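Local coordinates for tyrocidine synthetase 3 (Brevibacillus brevis, PDB 2JGP), which probably carries the growing tyrocidine chain on a peptidyl carrier domain and forms a peptide bond in the adjoining condensation domain of a nonribosomal peptide synthetase, at residues E180-V191 with L207-F217. Residues are numbered along the deposited sequence; the frame is centred on the assembly and turned at random.
Unlike the reference sequence in segment 180-191: Glu181 (reference Gln).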
loop_
_atom_site.group_PDB
_atom_site.type_symbol
_atom_site.label_atom_id
_atom_site.label_comp_id
_atom_site.label_asym_id
_atom_site.label_seq_id
_atom_site.Cartn_x
_atom_site.Cartn_y
_atom_site.Cartn_z
ATOM N N GLU A 180 19.973 -17.878 -23.741
ATOM C CA GLU A 180 18.689 -17.376 -23.251
ATOM C C GLU A 180 18.008 -18.401 -22.343
ATOM O O GLU A 180 17.536 -18.059 -21.256
ATOM C CB GLU A 180 17.760 -16.999 -24.409
ATOM C CG GLU A 180 16.503 -16.272 -23.957
ATOM C CD GLU A 180 15.578 -15.898 -25.092
ATOM O OE1 GLU A 180 15.942 -16.093 -26.270
ATOM O OE2 GLU A 180 14.476 -15.395 -24.804
ATOM N N GLU A 181 17.969 -19.657 -22.787
ATOM C CA GLU A 181 17.360 -20.732 -21.998
ATOM C C GLU A 181 18.103 -20.959 -20.677
ATOM O O GLU A 181 17.475 -21.207 -19.649
ATOM C CB GLU A 181 17.296 -22.040 -22.801
ATOM C CG GLU A 181 16.228 -23.013 -22.305
ATOM C CD GLU A 181 14.816 -22.498 -22.535
ATOM O OE1 GLU A 181 14.437 -22.309 -23.712
ATOM O OE2 GLU A 181 14.085 -22.278 -21.544
ATOM N N GLU A 182 19.431 -20.865 -20.703
ATOM C CA GLU A 182 20.230 -20.918 -19.474
ATOM C C GLU A 182 19.889 -19.751 -18.542
ATOM O O GLU A 182 19.854 -19.913 -17.321
ATOM C CB GLU A 182 21.727 -20.907 -19.795
ATOM C CG GLU A 182 22.230 -22.174 -20.468
ATOM C CD GLU A 182 23.699 -22.100 -20.858
ATOM O OE1 GLU A 182 24.252 -20.980 -20.931
ATOM O OE2 GLU A 182 24.302 -23.172 -21.093
ATOM N N ALA A 183 19.640 -18.576 -19.118
ATOM C CA ALA A 183 19.252 -17.407 -18.334
ATOM C C ALA A 183 17.943 -17.648 -17.580
ATOM O O ALA A 183 17.797 -17.216 -16.438
ATOM C CB ALA A 183 19.136 -16.174 -19.226
ATOM N N ARG A 184 17.006 -18.346 -18.219
ATOM C CA ARG A 184 15.708 -18.642 -17.607
ATOM C C ARG A 184 15.815 -19.469 -16.324
ATOM O O ARG A 184 15.072 -19.222 -15.375
ATOM C CB ARG A 184 14.777 -19.345 -18.603
ATOM C CG ARG A 184 14.265 -18.439 -19.707
ATOM C CD ARG A 184 13.022 -19.011 -20.372
ATOM N NE ARG A 184 12.460 -18.087 -21.356
ATOM C CZ ARG A 184 12.898 -17.931 -22.605
ATOM N NH1 ARG A 184 13.924 -18.643 -23.071
ATOM N NH2 ARG A 184 12.299 -17.051 -23.401
ATOM N N GLU A 185 16.730 -20.437 -16.291
ATOM C CA GLU A 185 16.927 -21.246 -15.079
ATOM C C GLU A 185 17.775 -20.483 -14.060
ATOM O O GLU A 185 17.489 -20.516 -12.861
ATOM C CB GLU A 185 17.587 -22.595 -15.394
ATOM C CG GLU A 185 17.053 -23.830 -14.600
ATOM C CD GLU A 185 16.183 -23.500 -13.381
ATOM O OE1 GLU A 185 14.962 -23.771 -13.450
ATOM O OE2 GLU A 185 16.700 -22.984 -12.360
ATOM N N LEU A 186 18.815 -19.798 -14.533
ATOM C CA LEU A 186 19.673 -19.011 -13.639
ATOM C C LEU A 186 18.878 -18.031 -12.797
ATOM O O LEU A 186 19.061 -17.965 -11.583
ATOM C CB LEU A 186 20.741 -18.236 -14.416
ATOM C CG LEU A 186 22.120 -18.870 -14.536
ATOM C CD1 LEU A 186 23.058 -17.873 -15.193
ATOM C CD2 LEU A 186 22.671 -19.300 -13.187
ATOM N N VAL A 187 17.997 -17.280 -13.456
ATOM C CA VAL A 187 17.181 -16.242 -12.814
ATOM C C VAL A 187 16.439 -16.718 -11.563
ATOM O O VAL A 187 16.156 -15.918 -10.661
ATOM C CB VAL A 187 16.170 -15.647 -13.826
ATOM C CG1 VAL A 187 15.020 -14.958 -13.125
ATOM C CG2 VAL A 187 16.885 -14.686 -14.762
ATOM N N SER A 188 16.105 -18.003 -11.522
ATOM C CA SER A 188 15.484 -18.594 -10.344
ATOM C C SER A 188 16.535 -18.965 -9.294
ATOM O O SER A 188 16.349 -18.699 -8.109
ATOM C CB SER A 188 14.670 -19.823 -10.735
ATOM O OG SER A 188 13.827 -20.216 -9.671
ATOM N N SER A 189 17.637 -19.572 -9.731
ATOM C CA SER A 189 18.702 -19.989 -8.805
ATOM C C SER A 189 19.463 -18.801 -8.199
ATOM O O SER A 189 20.042 -18.923 -7.115
ATOM C CB SER A 189 19.683 -20.940 -9.492
ATOM O OG SER A 189 20.446 -20.266 -10.475
ATOM N N LEU A 190 19.453 -17.661 -8.888
ATOM C CA LEU A 190 20.122 -16.453 -8.388
ATOM C C LEU A 190 19.370 -15.785 -7.229
ATOM O O LEU A 190 19.924 -14.924 -6.551
ATOM C CB LEU A 190 20.353 -15.441 -9.521
ATOM C CG LEU A 190 21.355 -15.862 -10.604
ATOM C CD1 LEU A 190 21.568 -14.749 -11.610
ATOM C CD2 LEU A 190 22.700 -16.305 -10.005
ATOM N N VAL A 191 18.114 -16.171 -7.008
ATOM C CA VAL A 191 17.356 -15.685 -5.862
ATOM C C VAL A 191 17.811 -16.440 -4.610
ATOM O O VAL A 191 17.519 -17.625 -4.437
ATOM C CB VAL A 191 15.838 -15.815 -6.071
ATOM C CG1 VAL A 191 15.082 -15.185 -4.907
ATOM C CG2 VAL A 191 15.426 -15.139 -7.382
ATOM N N LEU A 207 23.339 -10.552 -17.504
ATOM C CA LEU A 207 23.555 -11.747 -18.313
ATOM C C LEU A 207 23.408 -11.399 -19.787
ATOM O O LEU A 207 22.319 -11.048 -20.231
ATOM C CB LEU A 207 22.543 -12.832 -17.947
ATOM C CG LEU A 207 22.342 -13.127 -16.461
ATOM C CD1 LEU A 207 21.167 -14.081 -16.280
ATOM C CD2 LEU A 207 23.617 -13.699 -15.854
ATOM N N LYS A 208 24.511 -11.485 -20.525
ATOM C CA LYS A 208 24.497 -11.334 -21.976
ATOM C C LYS A 208 23.997 -12.634 -22.596
ATOM O O LYS A 208 24.652 -13.673 -22.481
ATOM C CB LYS A 208 25.900 -11.009 -22.488
ATOM C CG LYS A 208 25.992 -10.810 -24.000
ATOM C CD LYS A 208 27.265 -10.058 -24.380
ATOM C CE LYS A 208 27.265 -9.610 -25.837
ATOM N NZ LYS A 208 28.112 -10.467 -26.708
ATOM N N ILE A 209 22.827 -12.571 -23.229
ATOM C CA ILE A 209 22.205 -13.744 -23.855
ATOM C C ILE A 209 22.342 -13.729 -25.375
ATOM O O ILE A 209 22.014 -14.711 -26.048
ATOM C CB ILE A 209 20.713 -13.899 -23.445
ATOM C CG1 ILE A 209 19.853 -12.745 -23.976
ATOM C CG2 ILE A 209 20.601 -13.987 -21.936
ATOM C CD1 ILE A 209 18.373 -12.908 -23.691
ATOM N N GLY A 210 22.832 -12.614 -25.909
ATOM C CA GLY A 210 23.078 -12.498 -27.334
ATOM C C GLY A 210 23.727 -11.183 -27.707
ATOM O O GLY A 210 23.753 -10.239 -26.916
ATOM N N GLU A 211 24.297 -11.170 -28.910
ATOM C CA GLU A 211 24.743 -9.969 -29.626
ATOM C C GLU A 211 24.434 -8.642 -28.916
ATOM O O GLU A 211 25.317 -8.072 -28.271
ATOM C CB GLU A 211 24.188 -9.972 -31.072
ATOM C CG GLU A 211 24.064 -11.365 -31.725
ATOM C CD GLU A 211 23.019 -12.269 -31.056
ATOM O OE1 GLU A 211 22.049 -11.751 -30.458
ATOM O OE2 GLU A 211 23.188 -13.507 -31.108
ATOM N N ASP A 212 23.196 -8.160 -29.018
ATOM C CA ASP A 212 22.778 -6.929 -28.337
ATOM C C ASP A 212 21.583 -7.237 -27.436
ATOM O O ASP A 212 20.599 -6.501 -27.416
ATOM C CB ASP A 212 22.419 -5.830 -29.362
ATOM C CG ASP A 212 23.637 -5.057 -29.866
ATOM O OD1 ASP A 212 24.604 -4.852 -29.102
ATOM O OD2 ASP A 212 23.617 -4.635 -31.038
ATOM N N ARG A 213 21.680 -8.336 -26.690
ATOM C CA ARG A 213 20.582 -8.810 -25.860
ATOM C C ARG A 213 21.116 -9.172 -24.482
ATOM O O ARG A 213 22.062 -9.951 -24.365
ATOM C CB ARG A 213 19.907 -10.035 -26.483
ATOM C CG ARG A 213 19.414 -9.848 -27.925
ATOM C CD ARG A 213 17.940 -10.197 -28.042
ATOM N NE ARG A 213 17.667 -11.580 -27.657
ATOM C CZ ARG A 213 16.530 -12.017 -27.114
ATOM N NH1 ARG A 213 15.517 -11.192 -26.859
ATOM N NH2 ARG A 213 16.407 -13.299 -26.811
ATOM N N TYR A 214 20.500 -8.597 -23.452
ATOM C CA TYR A 214 20.915 -8.807 -22.070
ATOM C C TYR A 214 19.701 -9.031 -21.174
ATOM O O TYR A 214 18.610 -8.530 -21.454
ATOM C CB TYR A 214 21.681 -7.587 -21.554
ATOM C CG TYR A 214 22.889 -7.185 -22.371
ATOM C CD1 TYR A 214 22.765 -6.327 -23.456
ATOM C CD2 TYR A 214 24.160 -7.642 -22.038
ATOM C CE1 TYR A 214 23.878 -5.948 -24.207
ATOM C CE2 TYR A 214 25.272 -7.267 -22.771
ATOM C CZ TYR A 214 25.125 -6.421 -23.856
ATOM O OH TYR A 214 26.230 -6.052 -24.583
ATOM N N VAL A 215 19.898 -9.786 -20.098
ATOM C CA VAL A 215 18.912 -9.864 -19.021
ATOM C C VAL A 215 19.528 -9.276 -17.762
ATOM O O VAL A 215 20.579 -9.728 -17.317
ATOM C CB VAL A 215 18.458 -11.309 -18.744
ATOM C CG1 VAL A 215 17.515 -11.349 -17.532
ATOM C CG2 VAL A 215 17.779 -11.884 -19.973
ATOM N N LEU A 216 18.883 -8.252 -17.212
ATOM C CA LEU A 216 19.325 -7.642 -15.962
ATOM C C LEU A 216 18.552 -8.256 -14.811
ATOM O O LEU A 216 17.340 -8.077 -14.700
ATOM C CB LEU A 216 19.104 -6.128 -15.985
ATOM C CG LEU A 216 19.653 -5.326 -14.800
ATOM C CD1 LEU A 216 21.182 -5.414 -14.755
ATOM C CD2 LEU A 216 19.201 -3.879 -14.891
ATOM N N PHE A 217 19.259 -8.981 -13.951
ATOM C CA PHE A 217 18.662 -9.552 -12.753
ATOM C C PHE A 217 19.007 -8.684 -11.552
ATOM O O PHE A 217 20.179 -8.417 -11.297
ATOM C CB PHE A 217 19.171 -10.978 -12.527
ATOM C CG PHE A 217 18.793 -11.541 -11.189
ATOM C CD1 PHE A 217 17.581 -12.189 -11.014
ATOM C CD2 PHE A 217 19.651 -11.410 -10.096
ATOM C CE1 PHE A 217 17.220 -12.697 -9.765
ATOM C CE2 PHE A 217 19.296 -11.919 -8.850
ATOM C CZ PHE A 217 18.080 -12.560 -8.686
#
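Phe217 packs against Val187, Leu190 and Val191, each of which meets its ring differently. Leu190 lies over one face, its CB 3.9 Å from the ring centroid of Phe217 in a CH-pi contact 20° off the normal. Val191 comes to the ring edge instead, with CG2 3.9 Å from Phe217 CE1; its CG1 stands anti to the backbone N (chi1 -175°), which leaves CG2 as the methyl directed at the ring. A flat, wide side chain suits this place because it can meet one neighbour with its face and another with its rim. The backbone carbonyl O of Val187, buried with no polar partner in the model, lies 3.5 Å from Phe217 CE1. Toward the helix N-terminus Ala183, whose single methyl lets helix and strand draw close, sets CB 3.8 Å from Ile209 CG2 and also touches Leu207, while Val187 meets Val215 more loosely.

Against this buried apolar middle, Glu180 and Arg213 are partly exposed, long chains that set their charges at the margin. Glu180, extended beyond CG, holds Arg213 NH2 with OE1 at 2.9 Å, in the guanidinium plane, although the two charged planes are 73° apart. Its OE2 pairs with Arg184 NH2 at 3.1 Å within the helix, which probably steadies the carboxylate. Ile209 CD1 lies over one guanidinium face, offset toward its rim, and also touches Glu180 CG. Ile209 and Gly210 both face Arg213 in a classic beta bulge beside the hairpin turn. Helix 180-189 is the crossover of the beta-alpha-beta unit formed with strands 174-177 and 202-210, packed on the mixed sheet of the condensation domain.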